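Local coordinates for protein monomethylamine methyltransferase MtmB1 (Methanosarcina barkeri, PDB 1NTH) that catalyses the transfer of the methyl group from monomethylamine to the corrinoid cofactor of its partner protein MtmC, a step in methanogenesis from methylamine, at residues N307-L312 and L408-E413; N332-C337 and L347-Q352; A338-E343 and V367-G372. All coordinates share one frame; numbering follows the deposited sequence. Where two conformers were deposited one is given.

Contact 1: N307-L312 and L408-E413; sequences NTRETL and LVSLYE
Arg309 and Val409 bring the two backbones to their nearest, 6.5 Å between CA atoms, where the first turn of helix 309-325 meets the C-terminal end of helix 398-410. The Arg309 side chain runs out with CG anti to the backbone N (chi1 -178°) and bends at chi3, which turns its guanidinium side-on to the Glu413 carboxylate. Arg309 NE donates to Glu413 OE1 at 3.1 Å, meeting the syn lone pair, and Arg309 NH2 reaches Glu413 OE2 at 2.9 Å. Both oxygens lie close to the guanidinium plane, but the two flat groups are twisted 34° apart, so the second bond leaves the carboxylate plane. Val409 CB lies over one guanidinium face, 4.0 Å from Arg309 NH2, and Asp406 forms a further salt bridge with NH1. A water bridges Arg309 N and Glu413 OE1, linking the start of the helix to the same carboxylate.

On the other flank, Tyr412 OH donates to Asn307 O at 2.7 Å, in the carbonyl plane. The Asn307 amide stands 88° to the ring, and its ND2 is bound to Glu348. Beside these polar groups, Leu312 CD1 packs on Val409 CG2 at 3.7 Å. Thr308 occupies the N-cap position, and Leu312 N bonds to its carbonyl O. The N-terminal turn of helix 309-325 thus packs on the end of helix 398-410 and the residues after it, in the outer helical layer of a TIM barrel.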
loop_
_atom_site.group_PDB
_atom_site.type_symbol
_atom_site.label_atom_id
_atom_site.label_comp_id
_atom_site.label_asym_id
_atom_site.label_seq_id
_atom_site.Cartn_x
_atom_site.Cartn_y
_atom_site.Cartn_z
ATOM N N ASN A 307 -34.199 18.133 -19.650
ATOM C CA ASN A 307 -34.517 19.498 -19.254
ATOM C C ASN A 307 -35.781 20.104 -19.859
ATOM O O ASN A 307 -35.850 21.314 -20.081
ATOM C CB ASN A 307 -33.323 20.419 -19.524
ATOM C CG ASN A 307 -32.779 20.276 -20.925
ATOM O OD1 ASN A 307 -31.729 19.666 -21.137
ATOM N ND2 ASN A 307 -33.494 20.834 -21.898
ATOM N N THR A 308 -36.779 19.272 -20.133
ATOM C CA THR A 308 -38.033 19.799 -20.653
ATOM C C THR A 308 -38.803 20.229 -19.411
ATOM O O THR A 308 -38.452 19.842 -18.291
ATOM C CB THR A 308 -38.854 18.733 -21.416
ATOM O OG1 THR A 308 -39.296 17.721 -20.505
ATOM C CG2 THR A 308 -38.017 18.102 -22.521
ATOM N N ARG A 309 -39.842 21.032 -19.594
ATOM C CA ARG A 309 -40.631 21.497 -18.463
ATOM C C ARG A 309 -41.114 20.331 -17.602
ATOM O O ARG A 309 -41.025 20.379 -16.374
ATOM C CB ARG A 309 -41.825 22.315 -18.963
ATOM C CG ARG A 309 -42.708 22.896 -17.866
ATOM C CD ARG A 309 -43.775 23.807 -18.477
ATOM N NE ARG A 309 -43.187 24.984 -19.113
ATOM C CZ ARG A 309 -42.922 26.126 -18.483
ATOM N NH1 ARG A 309 -43.198 26.257 -17.191
ATOM N NH2 ARG A 309 -42.369 27.137 -19.142
ATOM N N GLU A 310 -41.609 19.278 -18.244
ATOM C CA GLU A 310 -42.117 18.123 -17.517
ATOM C C GLU A 310 -41.057 17.351 -16.737
ATOM O O GLU A 310 -41.267 17.021 -15.570
ATOM C CB GLU A 310 -42.840 17.167 -18.470
ATOM C CG GLU A 310 -44.046 17.792 -19.160
ATOM C CD GLU A 310 -43.719 18.390 -20.518
ATOM O OE1 GLU A 310 -42.530 18.651 -20.805
ATOM O OE2 GLU A 310 -44.667 18.610 -21.303
ATOM N N THR A 311 -39.925 17.067 -17.374
ATOM C CA THR A 311 -38.861 16.316 -16.715
ATOM C C THR A 311 -38.205 17.106 -15.580
ATOM O O THR A 311 -37.761 16.522 -14.589
ATOM C CB THR A 311 -37.787 15.849 -17.730
ATOM O OG1 THR A 311 -37.274 16.974 -18.449
ATOM C CG2 THR A 311 -38.392 14.856 -18.718
ATOM N N LEU A 312 -38.139 18.426 -15.717
ATOM C CA LEU A 312 -37.564 19.247 -14.658
ATOM C C LEU A 312 -38.501 19.209 -13.448
ATOM O O LEU A 312 -38.051 19.134 -12.305
ATOM C CB LEU A 312 -37.359 20.690 -15.136
ATOM C CG LEU A 312 -36.248 20.893 -16.176
ATOM C CD1 LEU A 312 -36.242 22.338 -16.654
ATOM C CD2 LEU A 312 -34.890 20.529 -15.564
ATOM N N LEU A 408 -37.097 30.872 -18.014
ATOM C CA LEU A 408 -35.980 30.256 -18.720
ATOM C C LEU A 408 -36.415 29.136 -19.652
ATOM O O LEU A 408 -36.031 29.108 -20.822
ATOM C CB LEU A 408 -34.951 29.726 -17.716
ATOM C CG LEU A 408 -33.733 28.997 -18.293
ATOM C CD1 LEU A 408 -33.027 29.869 -19.328
ATOM C CD2 LEU A 408 -32.786 28.640 -17.156
ATOM N N VAL A 409 -37.217 28.209 -19.142
ATOM C CA VAL A 409 -37.672 27.097 -19.961
ATOM C C VAL A 409 -38.466 27.607 -21.163
ATOM O O VAL A 409 -38.430 27.010 -22.237
ATOM C CB VAL A 409 -38.531 26.117 -19.134
ATOM C CG1 VAL A 409 -39.066 25.002 -20.028
ATOM C CG2 VAL A 409 -37.687 25.524 -18.001
ATOM N N SER A 410 -39.167 28.723 -20.982
ATOM C CA SER A 410 -39.953 29.310 -22.064
ATOM C C SER A 410 -39.064 29.812 -23.197
ATOM O O SER A 410 -39.515 29.957 -24.335
ATOM C CB SER A 410 -40.807 30.467 -21.538
ATOM O OG SER A 410 -41.846 29.995 -20.699
ATOM N N LEU A 411 -37.797 30.072 -22.890
ATOM C CA LEU A 411 -36.865 30.565 -23.896
ATOM C C LEU A 411 -36.423 29.510 -24.906
ATOM O O LEU A 411 -35.898 29.855 -25.965
ATOM C CB LEU A 411 -35.623 31.168 -23.228
ATOM C CG LEU A 411 -35.795 32.439 -22.393
ATOM C CD1 LEU A 411 -34.446 32.867 -21.838
ATOM C CD2 LEU A 411 -36.388 33.545 -23.252
ATOM N N TYR A 412 -36.632 28.232 -24.600
ATOM C CA TYR A 412 -36.209 27.186 -25.525
ATOM C C TYR A 412 -37.195 26.044 -25.767
ATOM O O TYR A 412 -37.028 25.281 -26.718
ATOM C CB TYR A 412 -34.862 26.593 -25.064
ATOM C CG TYR A 412 -34.896 25.871 -23.723
ATOM C CD1 TYR A 412 -35.590 24.669 -23.570
ATOM C CD2 TYR A 412 -34.233 26.391 -22.610
ATOM C CE1 TYR A 412 -35.623 24.001 -22.341
ATOM C CE2 TYR A 412 -34.259 25.732 -21.377
ATOM C CZ TYR A 412 -34.954 24.540 -21.251
ATOM O OH TYR A 412 -34.983 23.886 -20.036
ATOM N N GLU A 413 -38.222 25.926 -24.933
ATOM C CA GLU A 413 -39.164 24.817 -25.072
ATOM C C GLU A 413 -39.980 24.751 -26.362
ATOM O O GLU A 413 -40.692 23.777 -26.597
ATOM C CB GLU A 413 -40.098 24.759 -23.858
ATOM C CG GLU A 413 -41.184 25.814 -23.803
ATOM C CD GLU A 413 -41.970 25.741 -22.505
ATOM O OE1 GLU A 413 -42.109 24.623 -21.958
ATOM O OE2 GLU A 413 -42.460 26.790 -22.035
HETATM O O HOH W 1 -40.742 22.060 -22.134
#

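Contact 2: N332-C337 and L347-Q352; sequences NQYYPC and LEASAQ
The carbonyl O of Gln333 receives NE2 of Gln352 at 2.7 Å, with an N-H...O angle of 167°. NE2 approaches from above the carbonyl plane, yet the oxygen lies almost in the amide plane of Gln352, so the donor's N-H is well aimed. Gln352 reaches this point as an extended chain with CG anti to its backbone N (chi1 -168°), which lays its amide over the Tyr334 ring. The ring and amide planes are only 7° apart and stacked, with Gln352 NE2 3.5 Å above the Tyr334 ring plane and displaced toward the rim. Farther back along the same chain, Gln352 CG makes a CH-pi contact 4.0 Å from the Tyr334 ring centroid. Ala349 O meets the ring at its edge, and Ala349 CB packs against CD2. With Tyr334 cut back to an alanine, the Gln352 amide is likely to lose the flat surface it lies on, and a gap would probably open beside Ala349.

One helical turn earlier, Glu348 OE2 accepts from Cys337 N at 2.8 Å, on the syn side but tilted out of the carboxylate plane. Asn307 ND2 also bonds OE2, while Ala338 N bonds Glu348 OE1; Pro336 CB lies against the carboxylate at 3.8 Å from Glu348 OE1. Thr306 OG1 bonds Gln352 OE1, consistent with the amide being turned so that NE2 faces Gln333 O. Within the beta-alpha-beta unit formed by strand 330-333, helix 343-359 and strand 363-366, buried helix side chains thus satisfy the backbone where the first strand gives way to loop. The N-H donors around Glu348 are consistent with a carboxylate stabilised in its ionised form.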
loop_
_atom_site.group_PDB
_atom_site.type_symbol
_atom_site.label_atom_id
_atom_site.label_comp_id
_atom_site.label_asym_id
_atom_site.label_seq_id
_atom_site.Cartn_x
_atom_site.Cartn_y
_atom_site.Cartn_z
ATOM N N ASN A 332 -28.547 14.114 -10.342
ATOM C CA ASN A 332 -29.337 14.099 -11.569
ATOM C C ASN A 332 -28.374 14.191 -12.746
ATOM O O ASN A 332 -27.310 14.808 -12.639
ATOM C CB ASN A 332 -30.337 15.262 -11.588
ATOM C CG ASN A 332 -31.493 15.019 -12.553
ATOM O OD1 ASN A 332 -31.614 13.935 -13.128
ATOM N ND2 ASN A 332 -32.346 16.021 -12.729
ATOM N N GLN A 333 -28.747 13.567 -13.864
ATOM C CA GLN A 333 -27.922 13.532 -15.069
ATOM C C GLN A 333 -28.485 14.451 -16.153
ATOM O O GLN A 333 -29.697 14.631 -16.264
ATOM C CB GLN A 333 -27.794 12.101 -15.593
ATOM C CG GLN A 333 -29.099 11.357 -15.734
ATOM C CD GLN A 333 -28.892 9.894 -16.075
ATOM O OE1 GLN A 333 -28.513 9.551 -17.190
ATOM N NE2 GLN A 333 -29.131 9.027 -15.106
ATOM N N TYR A 334 -27.583 15.018 -16.949
ATOM C CA TYR A 334 -27.919 16.006 -17.978
ATOM C C TYR A 334 -27.893 15.584 -19.447
ATOM O O TYR A 334 -26.842 15.216 -19.972
ATOM C CB TYR A 334 -26.977 17.209 -17.812
ATOM C CG TYR A 334 -27.152 17.959 -16.511
ATOM C CD1 TYR A 334 -27.062 17.304 -15.278
ATOM C CD2 TYR A 334 -27.459 19.319 -16.512
ATOM C CE1 TYR A 334 -27.289 17.984 -14.084
ATOM C CE2 TYR A 334 -27.683 20.008 -15.330
ATOM C CZ TYR A 334 -27.604 19.336 -14.119
ATOM O OH TYR A 334 -27.887 20.011 -12.955
ATOM N N TYR A 335 -29.051 15.678 -20.105
ATOM C CA TYR A 335 -29.203 15.354 -21.528
ATOM C C TYR A 335 -29.880 16.486 -22.298
ATOM O O TYR A 335 -31.090 16.451 -22.516
ATOM C CB TYR A 335 -30.018 14.077 -21.722
ATOM C CG TYR A 335 -29.242 12.802 -21.516
ATOM C CD1 TYR A 335 -29.191 12.183 -20.268
ATOM C CD2 TYR A 335 -28.584 12.193 -22.583
ATOM C CE1 TYR A 335 -28.510 10.981 -20.091
ATOM C CE2 TYR A 335 -27.900 10.995 -22.417
ATOM C CZ TYR A 335 -27.870 10.392 -21.174
ATOM O OH TYR A 335 -27.230 9.184 -21.027
ATOM N N PRO A 336 -29.115 17.507 -22.712
ATOM C CA PRO A 336 -29.716 18.614 -23.465
ATOM C C PRO A 336 -29.971 18.179 -24.909
ATOM O O PRO A 336 -29.340 17.240 -25.400
ATOM C CB PRO A 336 -28.644 19.704 -23.408
ATOM C CG PRO A 336 -27.808 19.333 -22.208
ATOM C CD PRO A 336 -27.741 17.837 -22.300
ATOM N N CYS A 337 -30.891 18.862 -25.587
ATOM C CA CYS A 337 -31.198 18.553 -26.982
ATOM C C CYS A 337 -30.116 19.112 -27.898
ATOM O O CYS A 337 -29.654 18.438 -28.822
ATOM C CB CYS A 337 -32.538 19.174 -27.395
ATOM S SG CYS A 337 -34.001 18.437 -26.659
ATOM N N LEU A 347 -28.277 27.015 -22.113
ATOM C CA LEU A 347 -29.493 27.404 -21.410
ATOM C C LEU A 347 -30.261 26.182 -20.915
ATOM O O LEU A 347 -30.863 26.215 -19.841
ATOM C CB LEU A 347 -30.391 28.257 -22.317
ATOM C CG LEU A 347 -29.839 29.638 -22.683
ATOM C CD1 LEU A 347 -30.816 30.351 -23.611
ATOM C CD2 LEU A 347 -29.615 30.458 -21.421
ATOM N N GLU A 348 -30.243 25.107 -21.698
ATOM C CA GLU A 348 -30.929 23.878 -21.312
ATOM C C GLU A 348 -30.277 23.311 -20.053
ATOM O O GLU A 348 -30.956 22.977 -19.081
ATOM C CB GLU A 348 -30.843 22.838 -22.431
ATOM C CG GLU A 348 -31.826 23.032 -23.578
ATOM C CD GLU A 348 -31.697 21.936 -24.624
ATOM O OE1 GLU A 348 -30.805 22.036 -25.495
ATOM O OE2 GLU A 348 -32.476 20.960 -24.564
ATOM N N ALA A 349 -28.953 23.209 -20.079
ATOM C CA ALA A 349 -28.219 22.680 -18.936
ATOM C C ALA A 349 -28.398 23.594 -17.728
ATOM O O ALA A 349 -28.481 23.123 -16.593
ATOM C CB ALA A 349 -26.740 22.547 -19.281
ATOM N N SER A 350 -28.458 24.900 -17.971
ATOM C CA SER A 350 -28.630 25.862 -16.889
ATOM C C SER A 350 -29.967 25.665 -16.183
ATOM O O SER A 350 -30.041 25.697 -14.956
ATOM C CB SER A 350 -28.537 27.295 -17.424
ATOM O OG SER A 350 -27.228 27.583 -17.875
ATOM N N ALA A 351 -31.028 25.469 -16.961
ATOM C CA ALA A 351 -32.345 25.264 -16.374
ATOM C C ALA A 351 -32.312 24.046 -15.457
ATOM O O ALA A 351 -32.894 24.065 -14.371
ATOM C CB ALA A 351 -33.393 25.069 -17.470
ATOM N N GLN A 352 -31.626 22.990 -15.882
ATOM C CA GLN A 352 -31.564 21.796 -15.053
ATOM C C GLN A 352 -30.693 22.008 -13.819
ATOM O O GLN A 352 -30.997 21.489 -12.748
ATOM C CB GLN A 352 -31.051 20.597 -15.850
ATOM C CG GLN A 352 -31.265 19.295 -15.101
ATOM C CD GLN A 352 -30.915 18.076 -15.916
ATOM O OE1 GLN A 352 -30.992 18.093 -17.146
ATOM N NE2 GLN A 352 -30.548 16.996 -15.232
#

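Contact 3: A338-E343 and V367-G372; sequences AGPCTE and VASAKG
Pro340 and Ser369 meet through carbon: the ring edge formed by CG and CD of the proline rests against the serine methylene, with Ser369 CB 3.8 Å from Pro340 CG and equally close to CD. Ser369 sends its CB bond toward the other loop, while OG lies anti to the carbonyl carbon (chi1 -54°). This hydroxyl is bound by Glu382 of helix 380-393, so the Pro340 contact is left mainly to the methylene. Ala370 presents its methyl to backbone, its CB standing 4.0 Å from Gly339 CA. These two residues also mark the nearest backbone approach, 4.2 Å between Gly339 CA and Ala370 CA.

In the TIM barrel, both segments are loops that leave successive parallel strands, 330-333 and 363-366, and run to the helices that follow them. Ala370 N donates to Ala338 O at 3.0 Å, giving the loops a direct backbone tie. The N-H...O angle is 158°, but the donor stands 50° out of the carbonyl plane rather than on a lone pair. The methyl of Ala338 points away from this junction and packs on Met344 and Cys345.

The loop 338-343 has its own brace: Thr342 OG1 donates to Gly339 O at 2.7 Å, nearly straight on the carbonyl. Thr342 is also the N-cap of helix 343-359, where OG1 accepts from Cys345 N.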
loop_
_atom_site.group_PDB
_atom_site.type_symbol
_atom_site.label_atom_id
_atom_site.label_comp_id
_atom_site.label_asym_id
_atom_site.label_seq_id
_atom_site.Cartn_x
_atom_site.Cartn_y
_atom_site.Cartn_z
ATOM N N ALA A 338 -29.721 20.352 -27.633
ATOM C CA ALA A 338 -28.720 21.039 -28.439
ATOM C C ALA A 338 -27.294 20.551 -28.196
ATOM O O ALA A 338 -26.978 20.013 -27.132
ATOM C CB ALA A 338 -28.808 22.540 -28.191
ATOM N N GLY A 339 -26.440 20.756 -29.196
ATOM C CA GLY A 339 -25.054 20.338 -29.100
ATOM C C GLY A 339 -24.145 21.424 -28.559
ATOM O O GLY A 339 -24.581 22.557 -28.350
ATOM N N PRO A 340 -22.861 21.107 -28.328
ATOM C CA PRO A 340 -21.889 22.068 -27.804
ATOM C C PRO A 340 -21.727 23.320 -28.655
ATOM O O PRO A 340 -21.974 23.309 -29.862
ATOM C CB PRO A 340 -20.594 21.257 -27.746
ATOM C CG PRO A 340 -21.073 19.864 -27.551
ATOM C CD PRO A 340 -22.234 19.788 -28.509
ATOM N N CYS A 341 -21.297 24.392 -28.000
ATOM C CA CYS A 341 -21.055 25.678 -28.638
ATOM C C CYS A 341 -22.313 26.314 -29.219
ATOM O O CYS A 341 -22.275 26.941 -30.278
ATOM C CB CYS A 341 -19.984 25.538 -29.722
ATOM S SG CYS A 341 -19.132 27.089 -30.116
ATOM N N THR A 342 -23.430 26.133 -28.523
ATOM C CA THR A 342 -24.695 26.735 -28.924
ATOM C C THR A 342 -25.314 27.302 -27.657
ATOM O O THR A 342 -25.155 26.739 -26.568
ATOM C CB THR A 342 -25.680 25.720 -29.554
ATOM O OG1 THR A 342 -26.131 24.794 -28.558
ATOM C CG2 THR A 342 -25.015 24.969 -30.698
ATOM N N GLU A 343 -26.009 28.423 -27.792
ATOM C CA GLU A 343 -26.631 29.055 -26.646
ATOM C C GLU A 343 -27.706 28.168 -26.030
ATOM O O GLU A 343 -27.837 28.101 -24.806
ATOM C CB GLU A 343 -27.237 30.396 -27.055
ATOM C CG GLU A 343 -27.693 31.243 -25.884
ATOM C CD GLU A 343 -28.218 32.593 -26.324
ATOM O OE1 GLU A 343 -29.321 32.639 -26.908
ATOM O OE2 GLU A 343 -27.523 33.604 -26.093
ATOM N N VAL A 367 -22.053 17.105 -18.848
ATOM C CA VAL A 367 -23.299 17.246 -19.597
ATOM C C VAL A 367 -23.250 16.422 -20.885
ATOM O O VAL A 367 -22.318 16.555 -21.676
ATOM C CB VAL A 367 -23.522 18.732 -19.970
ATOM C CG1 VAL A 367 -24.758 18.883 -20.840
ATOM C CG2 VAL A 367 -23.636 19.574 -18.701
ATOM N N ALA A 368 -24.248 15.569 -21.096
ATOM C CA ALA A 368 -24.282 14.760 -22.307
ATOM C C ALA A 368 -24.989 15.558 -23.401
ATOM O O ALA A 368 -26.142 15.292 -23.741
ATOM C CB ALA A 368 -25.010 13.460 -22.050
ATOM N N SER A 369 -24.284 16.547 -23.933
ATOM C CA SER A 369 -24.820 17.408 -24.978
ATOM C C SER A 369 -25.220 16.612 -26.215
ATOM O O SER A 369 -24.747 15.495 -26.425
ATOM C CB SER A 369 -23.784 18.470 -25.340
ATOM O OG SER A 369 -23.376 19.161 -24.170
ATOM N N ALA A 370 -26.093 17.199 -27.032
ATOM C CA ALA A 370 -26.575 16.539 -28.241
ATOM C C ALA A 370 -27.210 15.201 -27.877
ATOM O O ALA A 370 -27.100 14.222 -28.621
ATOM C CB ALA A 370 -25.430 16.333 -29.226
ATOM N N LYS A 371 -27.871 15.174 -26.722
ATOM C CA LYS A 371 -28.546 13.983 -26.215
ATOM C C LYS A 371 -27.603 12.807 -25.970
ATOM O O LYS A 371 -28.045 11.666 -25.835
ATOM C CB LYS A 371 -29.669 13.566 -27.171
ATOM C CG LYS A 371 -30.695 14.666 -27.397
ATOM C CD LYS A 371 -31.823 14.225 -28.319
ATOM C CE LYS A 371 -32.721 15.403 -28.660
ATOM N NZ LYS A 371 -33.828 15.011 -29.581
ATOM N N GLY A 372 -26.307 13.098 -25.923
ATOM C CA GLY A 372 -25.307 12.075 -25.665
ATOM C C GLY A 372 -25.171 10.957 -26.680
ATOM O O GLY A 372 -24.648 9.892 -26.356
#

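From the N terminus, the chain first enters contact 1 at 307-312, then passes along helix 309-325 and strand 330-333 into contact 2. Contact 2 closes a short loop between 332-337 and 347-352. Contact 3 starts inside that loop, at 338-343, and ends beyond it at 367-372, so contacts 2 and 3 cross; it joins the loops after strands 330-333 and 363-366. Contact 1 closes last, at 408-413, with both others nested within its long loop. Contacts 1 and 2 touch, their centres about 9 Å apart, joining helices 309-325 and 398-410 to helix 343-359. Contact 2 also borders contact 3, through Pro336 O and Lys371 N, 2.9 Å apart, whereas contacts 1 and 3 do not touch.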